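Local structure of uncharacterized conserved protein (Geobacillus kaustophilus, 2R5X) at residues Lys45-Lys49 against Glu50-Tyr54; Gln106-Leu109 against Ala110-Lys113. The protein is of unknown function but belongs to the YugN-like family, named after the conserved protein YugN. The protein carries 1 engineered substitution. One frame throughout, in Å; residues are numbered along the deposited sequence.

In the fold
Contact 1 is the turn end of the beta hairpin formed by strands 39-48 and 51-61, near the surface, its centre about 16 Å from that of the chain. Contact 2 is one stretch of helix 99-117, whose centre lies about 10 Å from that of the chain. The centres of the two contacts are about 19 Å apart, yet they touch: Tyr46 OH packs on Val108 CG2 at 3.4 Å. The hairpin precedes the helix in sequence, and Tyr46 and Tyr53 put their rings on the sheet face that the helix covers. Val108 and Leu109 also rest on Leu55 of strand 51-61, so one helix-on-sheet interface takes in both contacts.

Contact 1: residues Lys45-Lys49 against Glu50-Tyr54; sequences KYVVK and EGTYY
Val48 and Tyr53 pack together on one face of a tight beta hairpin, with Tyr46 beside Tyr53 on the same face. From the backbone outward, Val48 CB already meets Glu50 OE1 at 3.5 Å. Val48 CG2, the branch wedged between the backbone N and the carbonyl carbon (chi1 -73° for CG1), meets the same oxygen, Glu50 OE1, at 3.4 Å and also nears Gly51 O. The same methyl comes to the edge of the Tyr53 ring, near its plane, with Val48 CG2 to Tyr53 CE2 at 3.7 Å.

The backbone bonds fix this register. Tyr46 and Tyr53 form a hydrogen-bonded antiparallel pair, with Tyr46 N to Tyr53 O at 2.7 Å and nearly straight (174°), and Tyr53 N returning to Tyr46 O at 2.9 Å. Val48 N reaches Gly51 O at 2.8 Å, but the return bond from Gly51 N is long and bent. Gly51, at phi 155°, has a backbone on which a CB would jam against the preceding carbonyl oxygen. On the other face Val47 and Thr52 lie side by side, pointing the same way, with Val47 CG1 3.5 Å from Thr52 OG1.

Strand 51-61 is bonded on its other edge to strand 71-84, Thr52 with His83 and Tyr54 with Gly81, while helix 99-117 covers the tyrosine face through Leu101, on which both rings rest, and through Gln104 and Val108 at Tyr46.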
ATOM      1  N   LYS A  45       8.628   3.484   2.982  1.00 23.95           N
ATOM      2  CA  LYS A  45       9.368   4.731   2.847  1.00 30.75           C
ATOM      3  C   LYS A  45      10.669   4.541   2.091  1.00 33.19           C
ATOM      4  O   LYS A  45      11.401   3.570   2.308  1.00 28.61           O
ATOM      5  CB  LYS A  45       9.655   5.335   4.223  1.00 28.39           C
ATOM      6  CG  LYS A  45       8.421   5.806   4.971  1.00 36.01           C
ATOM      7  CD  LYS A  45       8.718   5.963   6.460  1.00 38.30           C
ATOM      8  CE  LYS A  45       7.568   6.632   7.207  1.00 68.63           C
ATOM      9  NZ  LYS A  45       6.285   5.859   7.175  1.00 65.22           N
ATOM     10  N   TYR A  46      10.940   5.488   1.204  1.00 25.87           N
ATOM     11  CA  TYR A  46      12.189   5.565   0.483  1.00 26.76           C
ATOM     12  C   TYR A  46      12.758   6.929   0.816  1.00 33.11           C
ATOM     13  O   TYR A  46      12.355   7.934   0.225  1.00 29.82           O
ATOM     14  CB  TYR A  46      11.955   5.454  -1.027  1.00 23.76           C
ATOM     15  CG  TYR A  46      11.437   4.105  -1.489  1.00 30.42           C
ATOM     16  CD1 TYR A  46      12.313   3.126  -1.970  1.00 35.70           C
ATOM     17  CD2 TYR A  46      10.074   3.814  -1.458  1.00 30.08           C
ATOM     18  CE1 TYR A  46      11.838   1.887  -2.394  1.00 28.27           C
ATOM     19  CE2 TYR A  46       9.590   2.580  -1.871  1.00 24.45           C
ATOM     20  CZ  TYR A  46      10.474   1.625  -2.344  1.00 25.02           C
ATOM     21  OH  TYR A  46       9.980   0.411  -2.756  1.00 32.51           O
ATOM     22  N   VAL A  47      13.668   6.970   1.784  1.00 27.86           N
ATOM     23  CA  VAL A  47      14.297   8.236   2.156  1.00 38.73           C
ATOM     24  C   VAL A  47      15.454   8.562   1.220  1.00 39.21           C
ATOM     25  O   VAL A  47      16.221   7.682   0.817  1.00 37.92           O
ATOM     26  CB  VAL A  47      14.712   8.308   3.661  1.00 39.31           C
ATOM     27  CG1 VAL A  47      13.493   8.125   4.553  1.00 45.02           C
ATOM     28  CG2 VAL A  47      15.802   7.288   4.009  1.00 53.39           C
ATOM     29  N   VAL A  48      15.546   9.833   0.850  1.00 37.21           N
ATOM     30  CA  VAL A  48      16.557  10.312  -0.086  1.00 39.12           C
ATOM     31  C   VAL A  48      17.073  11.644   0.436  1.00 37.65           C
ATOM     32  O   VAL A  48      16.617  12.110   1.480  1.00 32.96           O
ATOM     33  CB  VAL A  48      15.982  10.504  -1.516  1.00 37.90           C
ATOM     34  CG1 VAL A  48      15.723   9.162  -2.199  1.00 47.17           C
ATOM     35  CG2 VAL A  48      14.718  11.353  -1.478  1.00 40.17           C
ATOM     36  N   LYS A  49      18.011  12.250  -0.292  1.00 34.86           N
ATOM     37  CA  LYS A  49      18.588  13.545   0.081  1.00 40.18           C
ATOM     38  C   LYS A  49      17.534  14.630   0.327  1.00 37.27           C
ATOM     39  O   LYS A  49      17.599  15.349   1.329  1.00 40.44           O
ATOM     40  CB  LYS A  49      19.646  13.991  -0.955  1.00 41.78           C
ATOM     41  CG  LYS A  49      19.591  15.466  -1.359  1.00 48.66           C
ATOM     42  CD  LYS A  49      20.948  16.079  -1.541  1.00 51.56           C
ATOM     43  CE  LYS A  49      20.844  17.596  -1.480  1.00 63.31           C
ATOM     44  NZ  LYS A  49      21.986  18.225  -0.744  1.00 47.58           N
ATOM     45  N   GLU A  50      16.552  14.709  -0.568  1.00 34.24           N
ATOM     46  CA  GLU A  50      15.574  15.792  -0.561  1.00 40.77           C
ATOM     47  C   GLU A  50      14.419  15.536   0.398  1.00 49.04           C
ATOM     48  O   GLU A  50      13.669  16.456   0.725  1.00 47.65           O
ATOM     49  CB  GLU A  50      15.049  16.097  -1.975  1.00 44.82           C
ATOM     50  CG  GLU A  50      14.843  14.892  -2.889  1.00 45.04           C
ATOM     51  CD  GLU A  50      16.107  14.511  -3.654  1.00 79.20           C
ATOM     52  OE1 GLU A  50      16.613  13.389  -3.446  1.00 65.29           O
ATOM     53  OE2 GLU A  50      16.604  15.339  -4.448  1.00102.78           O
ATOM     54  N   GLY A  51      14.282  14.291   0.856  1.00 43.72           N
ATOM     55  CA  GLY A  51      13.252  13.961   1.834  1.00 44.14           C
ATOM     56  C   GLY A  51      12.816  12.516   1.825  1.00 38.14           C
ATOM     57  O   GLY A  51      13.646  11.616   1.871  1.00 36.77           O
ATOM     58  N   THR A  52      11.506  12.303   1.776  1.00 29.09           N
ATOM     59  CA  THR A  52      10.927  10.968   1.861  1.00 34.32           C
ATOM     60  C   THR A  52       9.890  10.777   0.771  1.00 27.16           C
ATOM     61  O   THR A  52       8.961  11.575   0.632  1.00 31.88           O
ATOM     62  CB  THR A  52      10.259  10.720   3.240  1.00 34.85           C
ATOM     63  OG1 THR A  52      11.244  10.804   4.272  1.00 37.46           O
ATOM     64  CG2 THR A  52       9.601   9.348   3.305  1.00 28.47           C
ATOM     65  N   TYR A  53      10.081   9.729  -0.019  1.00 31.50           N
ATOM     66  CA  TYR A  53       9.027   9.207  -0.864  1.00 21.20           C
ATOM     67  C   TYR A  53       8.400   8.051  -0.129  1.00 32.36           C
ATOM     68  O   TYR A  53       9.093   7.298   0.566  1.00 33.81           O
ATOM     69  CB  TYR A  53       9.590   8.725  -2.197  1.00 27.54           C
ATOM     70  CG  TYR A  53      10.089   9.837  -3.080  1.00 25.82           C
ATOM     71  CD1 TYR A  53       9.223  10.507  -3.949  1.00 25.26           C
ATOM     72  CD2 TYR A  53      11.430  10.222  -3.052  1.00 36.78           C
ATOM     73  CE1 TYR A  53       9.683  11.530  -4.767  1.00 30.07           C
ATOM     74  CE2 TYR A  53      11.900  11.243  -3.866  1.00 33.59           C
ATOM     75  CZ  TYR A  53      11.025  11.896  -4.716  1.00 33.56           C
ATOM     76  OH  TYR A  53      11.499  12.910  -5.521  1.00 37.42           O
ATOM     77  N   TYR A  54       7.089   7.907  -0.269  1.00 23.44           N
ATOM     78  CA  TYR A  54       6.402   6.796   0.368  1.00 25.75           C
ATOM     79  C   TYR A  54       5.407   6.117  -0.570  1.00 25.17           C
ATOM     80  O   TYR A  54       4.577   6.770  -1.199  1.00 30.83           O
ATOM     81  CB  TYR A  54       5.762   7.202   1.711  1.00 26.93           C
ATOM     82  CG  TYR A  54       4.821   8.391   1.654  1.00 21.15           C
ATOM     83  CD1 TYR A  54       3.445   8.209   1.484  1.00 35.24           C
ATOM     84  CD2 TYR A  54       5.302   9.695   1.798  1.00 25.61           C
ATOM     85  CE1 TYR A  54       2.578   9.295   1.441  1.00 27.73           C
ATOM     86  CE2 TYR A  54       4.441  10.793   1.752  1.00 30.46           C
ATOM     87  CZ  TYR A  54       3.082  10.582   1.582  1.00 29.58           C
ATOM     88  OH  TYR A  54       2.230  11.659   1.541  1.00 37.81           O
TER

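Contact 2: residues Gln106-Leu109 against Ala110-Lys113; sequences QNVL and AQVK
Gln111 and Val108 cross obliquely on one flank of the helix, the amide oxygen of Gln111 lying back along the preceding turn. Gln111 CG sits between its own backbone N and carbonyl carbon (chi1 68°), which brings it to 3.1 Å from Val108 O, a close approach. Beyond CG the chain is extended, and Gln111 OE1 passes 3.7 Å from Val108 CA and 4.1 Å from Val108 CG2, a van der Waals approach by the amide. The side chain also packs on Leu27. With an alanine here the chain beyond CB would go: Val108 O would probably lose its CG neighbour while keeping the Val112 N bond, Val108 CG2 would probably lose its amide neighbour, and the packing on Leu27 would probably weaken.

Val112 is turned differently. Its CB points toward the preceding turn, and Val112 CG2, set anti to the carbonyl carbon, approaches Val108 O at 3.3 Å. Val108 O also accepts the bond from Val112 N at 2.9 Å, with the donor in the carbonyl plane, so the methyl and the N-H of one residue gather at one carbonyl. One residue further on, Lys113 N bonds Leu109 O at 2.9 Å, with an N-H...O angle of 166°, while the Lys113 side chain leads away and its NZ bonds Gln13 OE1 and Gly9 O.

Val108 and Leu109 both direct their CB atoms away from the following turn. Val108 packs on Phe29 and Leu55, Leu109 on Phe5, Leu55 and Val57, and Val112 on Leu27. The successive i to i+4 backbone bonds, beginning with Ala110 N to Gln106 O at 3.1 Å, are those of a regular alpha-helix. With buried Val108, Leu109 and Val112 set against exposed Gln106, Asn107 and Ala110, this is an amphipathic helix packed on an antiparallel sheet.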
ATOM      1  N   GLN A 106       6.752   0.058  -8.601  1.00 27.76           N
ATOM      2  CA  GLN A 106       6.087  -0.888  -9.502  1.00 34.33           C
ATOM      3  C   GLN A 106       6.436  -2.337  -9.179  1.00 26.15           C
ATOM      4  O   GLN A 106       5.562  -3.202  -9.216  1.00 33.21           O
ATOM      5  CB  GLN A 106       6.423  -0.572 -10.959  1.00 32.76           C
ATOM      6  CG  GLN A 106       5.560   0.527 -11.559  1.00 42.11           C
ATOM      7  CD  GLN A 106       6.107   1.074 -12.868  1.00 44.12           C
ATOM      8  OE1 GLN A 106       7.117   0.597 -13.385  1.00 68.58           O
ATOM      9  NE2 GLN A 106       5.434   2.087 -13.408  1.00 49.35           N
ATOM     10  N   ASN A 107       7.707  -2.586  -8.849  1.00 30.08           N
ATOM     11  CA  ASN A 107       8.195  -3.920  -8.495  1.00 29.16           C
ATOM     12  C   ASN A 107       7.603  -4.435  -7.193  1.00 33.54           C
ATOM     13  O   ASN A 107       7.242  -5.609  -7.087  1.00 32.22           O
ATOM     14  CB  ASN A 107       9.731  -3.933  -8.387  1.00 36.91           C
ATOM     15  CG  ASN A 107      10.423  -3.520  -9.684  1.00 58.93           C
ATOM     16  OD1 ASN A 107       9.808  -3.485 -10.753  1.00 55.83           O
ATOM     17  ND2 ASN A 107      11.706  -3.192  -9.590  1.00 48.31           N
ATOM     18  N   VAL A 108       7.523  -3.551  -6.202  1.00 27.90           N
ATOM     19  CA  VAL A 108       6.989  -3.903  -4.893  1.00 22.34           C
ATOM     20  C   VAL A 108       5.497  -4.232  -5.013  1.00 27.80           C
ATOM     21  O   VAL A 108       5.020  -5.205  -4.430  1.00 23.32           O
ATOM     22  CB  VAL A 108       7.267  -2.789  -3.849  1.00 30.61           C
ATOM     23  CG1 VAL A 108       6.556  -3.071  -2.540  1.00 19.78           C
ATOM     24  CG2 VAL A 108       8.769  -2.663  -3.606  1.00 20.50           C
ATOM     25  N   LEU A 109       4.773  -3.448  -5.804  1.00 23.73           N
ATOM     26  CA  LEU A 109       3.344  -3.693  -6.026  1.00 23.41           C
ATOM     27  C   LEU A 109       3.066  -5.020  -6.752  1.00 23.81           C
ATOM     28  O   LEU A 109       2.084  -5.708  -6.455  1.00 26.39           O
ATOM     29  CB  LEU A 109       2.709  -2.503  -6.758  1.00 17.36           C
ATOM     30  CG  LEU A 109       2.680  -1.212  -5.914  1.00 21.87           C
ATOM     31  CD1 LEU A 109       2.391   0.015  -6.761  1.00 17.69           C
ATOM     32  CD2 LEU A 109       1.695  -1.329  -4.744  1.00 28.37           C
ATOM     33  N   ALA A 110       3.941  -5.377  -7.689  1.00 21.50           N
ATOM     34  CA  ALA A 110       3.876  -6.683  -8.367  1.00 23.54           C
ATOM     35  C   ALA A 110       3.997  -7.849  -7.383  1.00 24.67           C
ATOM     36  O   ALA A 110       3.303  -8.859  -7.513  1.00 31.45           O
ATOM     37  CB  ALA A 110       4.951  -6.780  -9.427  1.00 26.65           C
ATOM     38  N   GLN A 111       4.862  -7.710  -6.386  1.00 23.19           N
ATOM     39  CA  GLN A 111       4.974  -8.756  -5.385  1.00 31.05           C
ATOM     40  C   GLN A 111       3.853  -8.703  -4.350  1.00 31.51           C
ATOM     41  O   GLN A 111       3.499  -9.732  -3.794  1.00 29.10           O
ATOM     42  CB  GLN A 111       6.377  -8.837  -4.763  1.00 42.57           C
ATOM     43  CG  GLN A 111       6.806  -7.679  -3.887  1.00 64.62           C
ATOM     44  CD  GLN A 111       8.292  -7.708  -3.568  1.00 47.63           C
ATOM     45  OE1 GLN A 111       9.030  -6.770  -3.885  1.00 54.32           O
ATOM     46  NE2 GLN A 111       8.738  -8.788  -2.944  1.00 69.16           N
ATOM     47  N   VAL A 112       3.278  -7.524  -4.117  1.00 25.01           N
ATOM     48  CA  VAL A 112       2.035  -7.434  -3.339  1.00 28.05           C
ATOM     49  C   VAL A 112       0.962  -8.278  -4.041  1.00 21.47           C
ATOM     50  O   VAL A 112       0.353  -9.148  -3.426  1.00 28.90           O
ATOM     51  CB  VAL A 112       1.549  -5.962  -3.146  1.00 28.17           C
ATOM     52  CG1 VAL A 112       0.144  -5.925  -2.576  1.00 26.35           C
ATOM     53  CG2 VAL A 112       2.491  -5.195  -2.236  1.00 26.92           C
ATOM     54  N   LYS A 113       0.776  -8.035  -5.337  1.00 23.04           N
ATOM     55  CA  LYS A 113      -0.214  -8.748  -6.140  1.00 28.90           C
ATOM     56  C   LYS A 113       0.021 -10.269  -6.180  1.00 30.48           C
ATOM     57  O   LYS A 113      -0.926 -11.039  -6.012  1.00 30.64           O
ATOM     58  CB  LYS A 113      -0.277  -8.152  -7.554  1.00 24.67           C
ATOM     59  CG  LYS A 113      -1.262  -8.826  -8.510  1.00 39.75           C
ATOM     60  CD  LYS A 113      -2.709  -8.625  -8.097  1.00 37.77           C
ATOM     61  CE  LYS A 113      -3.633  -9.457  -8.975  1.00 69.56           C
ATOM     62  NZ  LYS A 113      -5.069  -9.126  -8.773  1.00 77.57           N
TER